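Side-chain contacts in histidine acid phosphatase (Bifidobacterium longum subsp. infantis, PDB 6RXD), which probably removes phosphate groups from inositol polyphosphates, phytate among them, and from 2,3-bisphosphoglycerate: residues M60-T65 / E251-K256; D243-I248 / Y302-D307; K78-K83 / D331-G336; S51-D56 / G275-P280. One frame throughout, in Å; residues are numbered along the deposited sequence. Where two conformers were deposited one is given.

Contact 1 of 4, residues M60-T65 / E251-K256; sequences MRMAET and EEFLAK. With ZN (zinc ion), chain C.
Glu251 OE2 holds a zinc ion at 2.2 Å at the start of helix 251-258, the same helix whose Phe253, two residues on, meets Met62 and Thr65 of helix 55-69. His242 NE2 is the metal's other protein ligand. The contact illustrates helix packing in the helical part of a branch-2 histidine phosphatase. Phe253 has CG anti to its backbone N (chi1 -173°), which brings the ring up to helix 55-69, and it arrives edge-on. Met62, fully extended, lays its terminal CE against that edge, 3.9 Å from Phe253 CE1. From the neighbouring turn Thr65 CG2 comes up to Phe253 CE2 at 4.1 Å, again near the ring plane, while its hydroxyl turns to Trp264 NE1. Tyr262 and Phe249 also meet the ring, making a small aromatic cluster. Along helix 55-69 a salt bridge joins Arg61 to both oxygens of Glu64: Arg61 NE to Glu64 OE1 and Arg61 NH2 to Glu64 OE2, each 2.9 Å and almost straight, in the guanidinium plane but about 40° out of the carboxylate plane. Deepest along its axis, Phe253 CZ stops 4.1 Å from the backbone oxygen Met62 O.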
loop_
_atom_site.group_PDB
_atom_site.type_symbol
_atom_site.label_atom_id
_atom_site.label_comp_id
_atom_site.label_asym_id
_atom_site.label_seq_id
_atom_site.Cartn_x
_atom_site.Cartn_y
_atom_site.Cartn_z
ATOM N N MET A 60 -26.337 -2.322 -4.999
ATOM C CA MET A 60 -27.411 -2.129 -5.986
ATOM C C MET A 60 -28.512 -3.182 -5.869
ATOM O O MET A 60 -29.682 -2.865 -6.038
ATOM C CB MET A 60 -26.876 -2.090 -7.424
ATOM C CG MET A 60 -27.921 -1.619 -8.450
ATOM S SD MET A 60 -28.365 0.118 -8.195
ATOM C CE MET A 60 -27.210 0.949 -9.278
ATOM N N ARG A 61 -28.162 -4.433 -5.574
ATOM C CA ARG A 61 -29.205 -5.434 -5.346
ATOM C C ARG A 61 -30.052 -5.041 -4.132
ATOM O O ARG A 61 -31.278 -5.181 -4.146
ATOM C CB ARG A 61 -28.595 -6.834 -5.137
ATOM C CG ARG A 61 -27.677 -7.307 -6.272
ATOM C CD ARG A 61 -28.440 -7.572 -7.585
ATOM N NE ARG A 61 -28.641 -6.352 -8.379
ATOM C CZ ARG A 61 -27.703 -5.785 -9.137
ATOM N NH1 ARG A 61 -26.483 -6.310 -9.215
ATOM N NH2 ARG A 61 -27.982 -4.681 -9.823
ATOM N N MET A 62 -29.404 -4.514 -3.097
ATOM C CA MET A 62 -30.118 -4.059 -1.906
ATOM C C MET A 62 -31.027 -2.884 -2.266
ATOM O O MET A 62 -32.182 -2.804 -1.813
ATOM C CB MET A 62 -29.106 -3.654 -0.823
ATOM C CG MET A 62 -29.718 -3.176 0.482
ATOM S SD MET A 62 -28.399 -2.839 1.673
ATOM C CE MET A 62 -29.369 -2.465 3.129
ATOM N N ALA A 63 -30.518 -1.994 -3.114
ATOM C CA ALA A 63 -31.261 -0.812 -3.521
ATOM C C ALA A 63 -32.504 -1.198 -4.297
ATOM O O ALA A 63 -33.564 -0.582 -4.129
ATOM C CB ALA A 63 -30.370 0.108 -4.364
ATOM N N GLU A 64 -32.386 -2.223 -5.143
ATOM C CA GLU A 64 -33.529 -2.652 -5.942
ATOM C C GLU A 64 -34.644 -3.193 -5.040
ATOM O O GLU A 64 -35.833 -2.934 -5.270
ATOM C CB GLU A 64 -33.084 -3.679 -6.994
ATOM C CG GLU A 64 -32.212 -3.075 -8.083
ATOM C CD GLU A 64 -31.366 -4.091 -8.825
ATOM O OE1 GLU A 64 -31.314 -5.267 -8.407
ATOM O OE2 GLU A 64 -30.736 -3.712 -9.834
ATOM N N THR A 65 -34.262 -3.927 -4.000
ATOM C CA THR A 65 -35.238 -4.439 -3.042
ATOM C C THR A 65 -35.877 -3.300 -2.236
ATOM O O THR A 65 -37.096 -3.264 -2.033
ATOM C CB THR A 65 -34.579 -5.464 -2.109
ATOM O OG1 THR A 65 -34.154 -6.589 -2.887
ATOM C CG2 THR A 65 -35.568 -5.939 -1.046
ATOM N N GLU A 251 -36.224 2.446 9.204
ATOM C CA GLU A 251 -36.064 1.554 10.348
ATOM C C GLU A 251 -36.684 0.204 10.078
ATOM O O GLU A 251 -36.111 -0.840 10.396
ATOM C CB GLU A 251 -36.737 2.170 11.574
ATOM C CG GLU A 251 -36.071 3.421 12.084
ATOM C CD GLU A 251 -34.665 3.180 12.582
ATOM O OE1 GLU A 251 -34.308 2.029 12.937
ATOM O OE2 GLU A 251 -33.920 4.170 12.618
ATOM N N GLU A 252 -37.869 0.232 9.484
ATOM C CA GLU A 252 -38.592 -0.986 9.151
ATOM C C GLU A 252 -37.809 -1.865 8.169
ATOM O O GLU A 252 -37.737 -3.080 8.325
ATOM C CB GLU A 252 -39.964 -0.610 8.583
ATOM C CG GLU A 252 -40.808 -1.760 8.098
ATOM C CD GLU A 252 -42.116 -1.279 7.500
ATOM O OE1 GLU A 252 -42.072 -0.499 6.522
ATOM O OE2 GLU A 252 -43.186 -1.663 8.019
ATOM N N PHE A 253 -37.201 -1.248 7.164
ATOM C CA PHE A 253 -36.401 -2.005 6.208
ATOM C C PHE A 253 -35.179 -2.622 6.892
ATOM O O PHE A 253 -34.882 -3.807 6.724
ATOM C CB PHE A 253 -35.975 -1.079 5.068
ATOM C CG PHE A 253 -35.289 -1.782 3.927
ATOM C CD1 PHE A 253 -33.908 -1.823 3.854
ATOM C CD2 PHE A 253 -36.031 -2.381 2.917
ATOM C CE1 PHE A 253 -33.267 -2.462 2.787
ATOM C CE2 PHE A 253 -35.406 -3.020 1.859
ATOM C CZ PHE A 253 -34.020 -3.053 1.793
ATOM N N LEU A 254 -34.483 -1.822 7.687
ATOM C CA LEU A 254 -33.260 -2.290 8.332
ATOM C C LEU A 254 -33.565 -3.326 9.402
ATOM O O LEU A 254 -32.748 -4.189 9.673
ATOM C CB LEU A 254 -32.506 -1.112 8.941
ATOM C CG LEU A 254 -31.944 -0.140 7.906
ATOM C CD1 LEU A 254 -31.382 1.108 8.579
ATOM C CD2 LEU A 254 -30.887 -0.822 7.040
ATOM N N ALA A 255 -34.740 -3.237 10.015
ATOM C CA ALA A 255 -35.123 -4.231 11.011
ATOM C C ALA A 255 -35.319 -5.603 10.370
ATOM O O ALA A 255 -34.989 -6.624 10.970
ATOM C CB ALA A 255 -36.371 -3.797 11.764
ATOM N N LYS A 256 -35.866 -5.630 9.156
ATOM C CA LYS A 256 -35.987 -6.889 8.425
ATOM C C LYS A 256 -34.633 -7.469 8.041
ATOM O O LYS A 256 -34.466 -8.685 7.985
ATOM C CB LYS A 256 -36.869 -6.733 7.186
ATOM C CG LYS A 256 -38.329 -6.427 7.506
ATOM C CD LYS A 256 -39.195 -6.519 6.261
ATOM C CE LYS A 256 -40.558 -5.876 6.491
ATOM N NZ LYS A 256 -41.454 -6.029 5.309
HETATM ZN ZN ZN C . -32.114 3.854 13.842
#

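Contact 2 of 4, residues D243-I248 / Y302-D307; sequences DLLSQI and YDAAMD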
loop_
_atom_site.group_PDB
_atom_site.type_symbol
_atom_site.label_atom_id
_atom_site.label_comp_id
_atom_site.label_asym_id
_atom_site.label_seq_id
_atom_site.Cartn_x
_atom_site.Cartn_y
_atom_site.Cartn_z
ATOM N N ASP A 243 -26.290 3.233 12.323
ATOM C CA ASP A 243 -26.286 4.689 12.204
ATOM C C ASP A 243 -26.099 5.119 10.748
ATOM O O ASP A 243 -26.850 5.947 10.206
ATOM C CB ASP A 243 -25.156 5.248 13.071
ATOM C CG ASP A 243 -25.280 6.736 13.318
ATOM O OD1 ASP A 243 -26.169 7.139 14.092
ATOM O OD2 ASP A 243 -24.468 7.498 12.758
ATOM N N LEU A 244 -25.085 4.546 10.118
ATOM C CA LEU A 244 -24.744 4.901 8.753
ATOM C C LEU A 244 -25.905 4.625 7.819
ATOM O O LEU A 244 -26.292 5.472 7.017
ATOM C CB LEU A 244 -23.534 4.091 8.299
ATOM C CG LEU A 244 -23.033 4.453 6.911
ATOM C CD1 LEU A 244 -22.345 5.824 6.969
ATOM C CD2 LEU A 244 -22.102 3.378 6.369
ATOM N N LEU A 245 -26.462 3.427 7.925
ATOM C CA LEU A 245 -27.491 2.996 6.982
ATOM C C LEU A 245 -28.810 3.720 7.193
ATOM O O LEU A 245 -29.612 3.828 6.267
ATOM C CB LEU A 245 -27.714 1.481 7.069
ATOM C CG LEU A 245 -26.509 0.621 6.684
ATOM C CD1 LEU A 245 -26.775 -0.834 7.032
ATOM C CD2 LEU A 245 -26.201 0.751 5.202
ATOM N N SER A 246 -29.040 4.236 8.396
ATOM C CA SER A 246 -30.323 4.876 8.691
ATOM C C SER A 246 -30.486 6.226 7.992
ATOM O O SER A 246 -31.576 6.780 7.975
ATOM C CB SER A 246 -30.544 5.021 10.199
ATOM O OG SER A 246 -29.610 5.920 10.756
ATOM N N GLN A 247 -29.401 6.738 7.402
ATOM C CA GLN A 247 -29.454 7.947 6.579
ATOM C C GLN A 247 -30.184 7.678 5.287
ATOM O O GLN A 247 -30.666 8.598 4.624
ATOM C CB GLN A 247 -28.047 8.365 6.156
ATOM C CG GLN A 247 -27.122 8.753 7.252
ATOM C CD GLN A 247 -25.780 9.160 6.698
ATOM O OE1 GLN A 247 -25.556 10.331 6.385
ATOM N NE2 GLN A 247 -24.890 8.191 6.543
ATOM N N ILE A 248 -30.211 6.409 4.899
ATOM C CA ILE A 248 -30.686 6.020 3.582
ATOM C C ILE A 248 -31.950 5.177 3.678
ATOM O O ILE A 248 -32.916 5.393 2.942
ATOM C CB ILE A 248 -29.591 5.211 2.854
ATOM C CG1 ILE A 248 -28.350 6.080 2.644
ATOM C CG2 ILE A 248 -30.102 4.668 1.523
ATOM C CD1 ILE A 248 -27.037 5.275 2.638
ATOM N N TYR A 302 -24.046 -4.717 9.415
ATOM C CA TYR A 302 -22.594 -4.669 9.328
ATOM C C TYR A 302 -22.107 -4.863 7.892
ATOM O O TYR A 302 -21.289 -4.088 7.414
ATOM C CB TYR A 302 -21.933 -5.694 10.265
ATOM C CG TYR A 302 -20.424 -5.804 10.113
ATOM C CD1 TYR A 302 -19.573 -5.110 10.959
ATOM C CD2 TYR A 302 -19.856 -6.594 9.118
ATOM C CE1 TYR A 302 -18.192 -5.198 10.817
ATOM C CE2 TYR A 302 -18.483 -6.689 8.967
ATOM C CZ TYR A 302 -17.658 -5.991 9.823
ATOM O OH TYR A 302 -16.292 -6.085 9.676
ATOM N N ASP A 303 -22.598 -5.897 7.210
ATOM C CA ASP A 303 -22.180 -6.154 5.835
ATOM C C ASP A 303 -22.483 -4.991 4.910
ATOM O O ASP A 303 -21.631 -4.598 4.106
ATOM C CB ASP A 303 -22.899 -7.385 5.274
ATOM C CG ASP A 303 -22.438 -8.676 5.903
ATOM O OD1 ASP A 303 -21.383 -8.702 6.578
ATOM O OD2 ASP A 303 -23.143 -9.679 5.691
ATOM N N ALA A 304 -23.702 -4.467 4.983
ATOM C CA ALA A 304 -24.090 -3.374 4.093
ATOM C C ALA A 304 -23.288 -2.109 4.373
ATOM O O ALA A 304 -22.828 -1.443 3.439
ATOM C CB ALA A 304 -25.593 -3.096 4.185
ATOM N N ALA A 305 -23.099 -1.784 5.652
ATOM C CA ALA A 305 -22.370 -0.571 6.016
ATOM C C ALA A 305 -20.898 -0.673 5.626
ATOM O O ALA A 305 -20.310 0.296 5.128
ATOM C CB ALA A 305 -22.517 -0.269 7.518
ATOM N N MET A 306 -20.288 -1.835 5.861
ATOM C CA MET A 306 -18.891 -2.001 5.488
ATOM C C MET A 306 -18.734 -1.980 3.974
ATOM O O MET A 306 -17.728 -1.489 3.471
ATOM C CB MET A 306 -18.295 -3.285 6.091
ATOM C CG MET A 306 -18.066 -3.226 7.610
ATOM S SD MET A 306 -16.915 -1.932 8.157
ATOM C CE MET A 306 -15.562 -2.218 7.022
ATOM N N ASP A 307 -19.721 -2.486 3.241
ATOM C CA ASP A 307 -19.679 -2.371 1.783
ATOM C C ASP A 307 -19.767 -0.909 1.348
ATOM O O ASP A 307 -19.036 -0.486 0.441
ATOM C CB ASP A 307 -20.785 -3.201 1.121
ATOM C CG ASP A 307 -20.554 -4.687 1.259
ATOM O OD1 ASP A 307 -19.512 -5.071 1.820
ATOM O OD2 ASP A 307 -21.413 -5.469 0.804
#
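Leu244 and Leu245 of helix 235-245 lean on Ala304 and Ala305 of helix 301-317, a plain case of branched side chains packed against the small side chains of two alanines, in the helical region of the histidine phosphatase. Both methyls of Leu245 rest against Ala304 CB and Ala305 N, CD1 coming closest at 3.8 Å from Ala304 CB. Leu244 takes the next position: a chi1 of -176° swings its branch away from the backbone N and sets CD2 3.8 Å from Ala305 CB. The small residues let the backbones come close, Leu245 CA and Ala305 CA being 6.3 Å apart. Cutting Leu245 back to an alanine would probably open a gap over Ala304 and the Ala305 backbone N, where the two methyls now sit. Further out, Phe345 of helix 339-357 backs both Leu244 and Ala305, and Ile298 touches Ala304. Gln247 NE2 fixes the turn around it, donating to Leu244 O at 3.1 Å, on a lone pair in the carbonyl plane, and also to Tyr333 O. Asp243 binds zinc in another structure of this protein, though none is bound to it here. The leucine-alanine pairs themselves are apolar, so their fit depends on shape.

Contact 3 of 4, residues K78-K83 / D331-G336; sequences KAEFVK and DQYFQG
Tyr333 reaches from a 3-10 turn to Phe81 on helix 75-95, spanning backbones whose CA atoms lie 9.8 Å apart. From Tyr333 CB the chain turns to put CG anti to the carbonyl carbon (chi1 -56°), directing the ring at the helix. Over the centre of one ring face sits Gln332 CG, from the preceding residue, while Tyr333 CE1 packs on Ile248 CG1 at 3.8 Å. Further out, Tyr333 CZ comes within 4.0 Å of Phe81 CD1; the two side chains cross at about a right angle, and the tyrosine meets the phenylalanine at its edge, near the ring plane. The tip, Tyr333 OH, settles against the helix backbone, 3.4 Å from Phe81 CA, and is hydrogen-bonded to Asn84 ND2. Beside this buried aromatic contact lies a more exposed polar one. Both its residues have a second conformer; in the pair described, Gln332 NE2 donates at 2.7 Å onto the anti lone pair of Glu80 OE2, with carboxylate and amide planes 49° apart. The same NE2 also donates to Ala329 O. The turn thus bridges from the loop between helices 301-317 and 339-357 to helix 75-95, while Phe81 itself reaches on to Leu308 of helix 301-317.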
loop_
_atom_site.group_PDB
_atom_site.type_symbol
_atom_site.label_atom_id
_atom_site.label_comp_id
_atom_site.label_asym_id
_atom_site.label_seq_id
_atom_site.Cartn_x
_atom_site.Cartn_y
_atom_site.Cartn_z
ATOM N N LYS A 78 -33.516 7.787 -2.420
ATOM C CA LYS A 78 -33.465 6.638 -3.323
ATOM C C LYS A 78 -32.691 7.000 -4.577
ATOM O O LYS A 78 -31.737 6.321 -4.956
ATOM C CB LYS A 78 -34.880 6.241 -3.750
ATOM C CG LYS A 78 -34.936 5.060 -4.711
ATOM C CD LYS A 78 -36.266 4.967 -5.458
ATOM C CE LYS A 78 -37.450 5.227 -4.554
ATOM N NZ LYS A 78 -38.748 4.894 -5.220
ATOM N N ALA A 79 -33.118 8.074 -5.238
ATOM C CA ALA A 79 -32.479 8.467 -6.489
ATOM C C ALA A 79 -30.992 8.740 -6.316
ATOM O O ALA A 79 -30.186 8.379 -7.172
ATOM C CB ALA A 79 -33.191 9.689 -7.093
ATOM N N GLU A 80 -30.629 9.376 -5.208
ATOM C CA GLU A 80 -29.227 9.731 -4.992
ATOM C C GLU A 80 -28.375 8.494 -4.732
ATOM O O GLU A 80 -27.254 8.392 -5.260
ATOM C CB GLU A 80 -29.060 10.760 -3.863
ATOM C CG GLU A 80 -27.608 11.111 -3.537
ATOM C CD GLU A 80 -26.950 12.002 -4.581
ATOM O OE1 GLU A 80 -27.638 12.456 -5.524
ATOM O OE2 GLU A 80 -25.735 12.263 -4.454
ATOM N N PHE A 81 -28.901 7.548 -3.967
ATOM C CA PHE A 81 -28.171 6.316 -3.665
ATOM C C PHE A 81 -27.923 5.518 -4.948
ATOM O O PHE A 81 -26.802 5.086 -5.218
ATOM C CB PHE A 81 -28.961 5.494 -2.646
ATOM C CG PHE A 81 -28.197 4.334 -2.066
ATOM C CD1 PHE A 81 -27.135 4.544 -1.200
ATOM C CD2 PHE A 81 -28.560 3.037 -2.376
ATOM C CE1 PHE A 81 -26.438 3.466 -0.668
ATOM C CE2 PHE A 81 -27.880 1.957 -1.839
ATOM C CZ PHE A 81 -26.824 2.170 -0.988
ATOM N N VAL A 82 -28.960 5.347 -5.766
ATOM C CA VAL A 82 -28.832 4.610 -7.020
ATOM C C VAL A 82 -27.881 5.331 -7.988
ATOM O O VAL A 82 -27.111 4.703 -8.713
ATOM C CB VAL A 82 -30.220 4.367 -7.671
ATOM C CG1 VAL A 82 -30.080 3.662 -9.018
ATOM C CG2 VAL A 82 -31.111 3.554 -6.736
ATOM N N LYS A 83 -27.922 6.664 -7.990
ATOM C CA LYS A 83 -27.011 7.442 -8.848
ATOM C C LYS A 83 -25.550 7.232 -8.446
ATOM O O LYS A 83 -24.663 7.105 -9.299
ATOM C CB LYS A 83 -27.338 8.938 -8.785
ATOM C CG LYS A 83 -26.412 9.804 -9.644
ATOM C CD LYS A 83 -26.734 11.302 -9.527
ATOM C CE LYS A 83 -25.736 12.124 -10.346
ATOM N NZ LYS A 83 -25.960 13.589 -10.212
ATOM N N ASP A 331 -19.013 10.544 -0.167
ATOM C CA ASP A 331 -18.601 11.316 0.997
ATOM C C ASP A 331 -19.780 11.966 1.720
ATOM O O ASP A 331 -19.687 12.245 2.912
ATOM C CB ASP A 331 -17.519 12.346 0.645
ATOM C CG ASP A 331 -17.936 13.281 -0.457
ATOM O OD1 ASP A 331 -18.714 12.858 -1.339
ATOM O OD2 ASP A 331 -17.473 14.442 -0.446
ATOM N N GLN A 332 -20.899 12.166 1.018
ATOM C CA GLN A 332 -22.065 12.778 1.643
ATOM C C GLN A 332 -22.661 11.933 2.765
ATOM O O GLN A 332 -23.403 12.457 3.597
ATOM C CB GLN A 332 -23.162 13.025 0.619
ATOM C CG GLN A 332 -23.891 11.750 0.262
ATOM C CD GLN A 332 -24.934 11.970 -0.788
ATOM O OE1 GLN A 332 -26.066 12.334 -0.476
ATOM N NE2 GLN A 332 -24.563 11.751 -2.046
ATOM N N TYR A 333 -22.342 10.638 2.794
ATOM C CA TYR A 333 -22.869 9.756 3.833
ATOM C C TYR A 333 -21.950 9.702 5.036
ATOM O O TYR A 333 -22.255 9.032 6.025
ATOM C CB TYR A 333 -23.055 8.326 3.304
ATOM C CG TYR A 333 -23.941 8.236 2.079
ATOM C CD1 TYR A 333 -25.265 8.666 2.121
ATOM C CD2 TYR A 333 -23.461 7.692 0.892
ATOM C CE1 TYR A 333 -26.079 8.582 1.003
ATOM C CE2 TYR A 333 -24.272 7.594 -0.232
ATOM C CZ TYR A 333 -25.572 8.048 -0.168
ATOM O OH TYR A 333 -26.394 7.964 -1.276
ATOM N N PHE A 334 -20.827 10.410 4.959
ATOM C CA PHE A 334 -19.832 10.336 6.032
ATOM C C PHE A 334 -19.449 11.714 6.573
ATOM O O PHE A 334 -18.287 11.958 6.901
ATOM C CB PHE A 334 -18.597 9.580 5.541
ATOM C CG PHE A 334 -18.861 8.121 5.256
ATOM C CD1 PHE A 334 -18.737 7.177 6.264
ATOM C CD2 PHE A 334 -19.259 7.698 3.989
ATOM C CE1 PHE A 334 -18.976 5.828 6.015
ATOM C CE2 PHE A 334 -19.517 6.347 3.734
ATOM C CZ PHE A 334 -19.367 5.415 4.753
ATOM N N GLN A 335 -20.443 12.590 6.677
ATOM C CA GLN A 335 -20.253 13.976 7.121
ATOM C C GLN A 335 -20.678 14.136 8.576
ATOM O O GLN A 335 -21.520 13.385 9.064
ATOM C CB GLN A 335 -21.082 14.923 6.255
ATOM C CG GLN A 335 -20.700 14.926 4.781
ATOM C CD GLN A 335 -19.289 15.414 4.555
ATOM O OE1 GLN A 335 -18.956 16.555 4.884
ATOM N NE2 GLN A 335 -18.442 14.551 4.005
ATOM N N GLY A 336 -20.099 15.115 9.265
ATOM C CA GLY A 336 -20.479 15.392 10.640
ATOM C C GLY A 336 -20.330 14.189 11.542
ATOM O O GLY A 336 -19.282 13.541 11.561
#

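Contact 4 of 4, residues S51-D56 / G275-P280; sequences SSYKYD and GKNCAP
Tyr53, just before helix 55-69, lies flat against Ala279 of the loop 275-280, an example of a CH-pi contact joining the lead-in of a helix to an irregular loop. The segment follows shortly after the RHG signature of histidine acid phosphatases, which in relatives carries the nucleophilic histidine, and the facing loop holds Cys278, which pairs with Cys291 in a disulfide seen in a structure of this protein. Coming out of the serines, Tyr53 has chi1 near 180° (-176°), which carries the ring away from its backbone N until it reaches the loop. Ala279 CB stands 3.8 Å from the ring centroid and close to the ring normal, with Ala279 CA also over the centre; Ala279 N lies over the same ring at 3.4 Å from Tyr53 CD2. At the rim, Asn277 ND2 approaches Tyr53 CE2 at 3.7 Å in the ring plane, its amide turned 65° from the ring. The far end meets proline, Pro280 CD being 3.9 Å from Tyr53 OH, and that hydroxyl is hydrogen-bonded to Arg61 NH1. With a leucine in place of Tyr53, the flat surface under Ala279 would be lost and Arg61 NH1 would probably be left without this hydroxyl partner. Next in sequence, Lys54 occupies the N-cap position, and its backbone N donates to Asp56 OD2 at 3.0 Å, nearly end-on to the oxygen. Asp56 OD1 lies in the plane of the Tyr53 ring at its edge and is hydrogen-bonded to both Thr89 OG1 and Tyr97 OH.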
loop_
_atom_site.group_PDB
_atom_site.type_symbol
_atom_site.label_atom_id
_atom_site.label_comp_id
_atom_site.label_asym_id
_atom_site.label_seq_id
_atom_site.Cartn_x
_atom_site.Cartn_y
_atom_site.Cartn_z
ATOM N N SER A 51 -11.937 -4.064 -7.015
ATOM C CA SER A 51 -11.284 -5.278 -7.500
ATOM C C SER A 51 -12.216 -6.090 -8.395
ATOM O O SER A 51 -11.767 -6.783 -9.311
ATOM C CB SER A 51 -10.809 -6.138 -6.330
ATOM O OG SER A 51 -11.897 -6.533 -5.521
ATOM N N SER A 52 -13.517 -5.996 -8.132
ATOM C CA SER A 52 -14.516 -6.692 -8.932
ATOM C C SER A 52 -15.893 -6.085 -8.714
ATOM O O SER A 52 -16.067 -5.214 -7.856
ATOM C CB SER A 52 -14.549 -8.179 -8.569
ATOM O OG SER A 52 -14.981 -8.352 -7.238
ATOM N N TYR A 53 -16.858 -6.523 -9.519
ATOM C CA TYR A 53 -18.245 -6.101 -9.382
ATOM C C TYR A 53 -18.815 -6.831 -8.175
ATOM O O TYR A 53 -19.243 -7.990 -8.270
ATOM C CB TYR A 53 -19.010 -6.426 -10.675
ATOM C CG TYR A 53 -20.453 -5.953 -10.725
ATOM C CD1 TYR A 53 -20.799 -4.636 -10.430
ATOM C CD2 TYR A 53 -21.467 -6.826 -11.093
ATOM C CE1 TYR A 53 -22.136 -4.217 -10.479
ATOM C CE2 TYR A 53 -22.786 -6.421 -11.152
ATOM C CZ TYR A 53 -23.119 -5.116 -10.849
ATOM O OH TYR A 53 -24.446 -4.730 -10.910
ATOM N N LYS A 54 -18.798 -6.158 -7.031
ATOM C CA LYS A 54 -19.036 -6.834 -5.759
ATOM C C LYS A 54 -19.695 -5.907 -4.745
ATOM O O LYS A 54 -20.895 -6.040 -4.480
ATOM C CB LYS A 54 -17.722 -7.403 -5.207
ATOM C CG LYS A 54 -17.882 -8.147 -3.884
ATOM C CD LYS A 54 -16.546 -8.716 -3.375
ATOM C CE LYS A 54 -15.558 -7.613 -3.019
ATOM N NZ LYS A 54 -14.311 -8.181 -2.420
ATOM N N TYR A 55 -18.925 -4.980 -4.175
ATOM C CA TYR A 55 -19.480 -4.038 -3.202
ATOM C C TYR A 55 -20.543 -3.172 -3.868
ATOM O O TYR A 55 -21.611 -2.908 -3.298
ATOM C CB TYR A 55 -18.384 -3.134 -2.637
ATOM C CG TYR A 55 -17.357 -3.854 -1.778
ATOM C CD1 TYR A 55 -17.745 -4.800 -0.839
ATOM C CD2 TYR A 55 -15.998 -3.594 -1.930
ATOM C CE1 TYR A 55 -16.805 -5.456 -0.054
ATOM C CE2 TYR A 55 -15.048 -4.247 -1.156
ATOM C CZ TYR A 55 -15.459 -5.177 -0.221
ATOM O OH TYR A 55 -14.515 -5.819 0.556
ATOM N N ASP A 56 -20.235 -2.715 -5.077
ATOM C CA ASP A 56 -21.193 -1.938 -5.849
ATOM C C ASP A 56 -22.362 -2.788 -6.343
ATOM O O ASP A 56 -23.507 -2.325 -6.379
ATOM C CB ASP A 56 -20.505 -1.197 -7.019
ATOM C CG ASP A 56 -19.675 -2.114 -7.927
ATOM O OD1 ASP A 56 -19.449 -1.730 -9.095
ATOM O OD2 ASP A 56 -19.214 -3.192 -7.497
ATOM N N GLY A 275 -28.540 -15.934 -11.349
ATOM C CA GLY A 275 -27.416 -16.386 -12.140
ATOM C C GLY A 275 -26.205 -15.511 -11.940
ATOM O O GLY A 275 -26.272 -14.476 -11.272
ATOM N N LYS A 276 -25.080 -15.929 -12.504
ATOM C CA LYS A 276 -23.869 -15.125 -12.503
ATOM C C LYS A 276 -24.162 -13.769 -13.124
ATOM O O LYS A 276 -24.843 -13.705 -14.146
ATOM C CB LYS A 276 -22.792 -15.815 -13.329
ATOM C CG LYS A 276 -21.417 -15.388 -12.920
ATOM C CD LYS A 276 -20.435 -15.403 -14.063
ATOM C CE LYS A 276 -19.128 -14.867 -13.544
ATOM N NZ LYS A 276 -19.432 -13.886 -12.456
ATOM N N ASN A 277 -23.656 -12.701 -12.526
ATOM C CA ASN A 277 -23.967 -11.363 -13.015
ATOM C C ASN A 277 -22.736 -10.651 -13.561
ATOM O O ASN A 277 -21.603 -11.064 -13.319
ATOM C CB ASN A 277 -24.625 -10.537 -11.899
ATOM C CG ASN A 277 -25.485 -9.410 -12.431
ATOM O OD1 ASN A 277 -25.803 -9.361 -13.620
ATOM N ND2 ASN A 277 -25.881 -8.499 -11.544
ATOM N N CYS A 278 -22.975 -9.597 -14.328
ATOM C CA CYS A 278 -21.907 -8.792 -14.906
ATOM C C CYS A 278 -22.304 -7.329 -14.771
ATOM O O CYS A 278 -23.480 -7.001 -14.916
ATOM C CB CYS A 278 -21.730 -9.152 -16.383
ATOM S SG CYS A 278 -20.375 -8.313 -17.235
ATOM N N ALA A 279 -21.335 -6.460 -14.489
ATOM C CA ALA A 279 -21.612 -5.028 -14.394
ATOM C C ALA A 279 -22.258 -4.518 -15.686
ATOM O O ALA A 279 -21.861 -4.935 -16.779
ATOM C CB ALA A 279 -20.338 -4.276 -14.113
ATOM N N PRO A 280 -23.259 -3.625 -15.568
ATOM C CA PRO A 280 -23.925 -3.079 -16.760
ATOM C C PRO A 280 -22.915 -2.443 -17.710
ATOM O O PRO A 280 -22.073 -1.656 -17.263
ATOM C CB PRO A 280 -24.842 -1.994 -16.183
ATOM C CG PRO A 280 -25.108 -2.426 -14.781
ATOM C CD PRO A 280 -23.815 -3.060 -14.323
#

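In the fold
The four contacts form one continuous patch of the helical region, all on the same side of the chain's centre. Contacts 1 and 2 have centres about 10 Å apart and join where Met62 SD packs on Ala304 CB at 3.8 Å; the centres of contacts 2 and 3 are about 11 Å apart, and contact 3 meets contact 1 through Ala63 CB and Phe81 CD2. Helix 55-69 links contact 1 to contact 4, whose centres are about 19 Å apart. Two zinc ions lie near the patch: the one bound by Glu251 is about 8 Å from the Leu245 side chain, another about 13 Å from that of Pro280. The tie to catalysis is one of sequence, through the signature preceding contact 4.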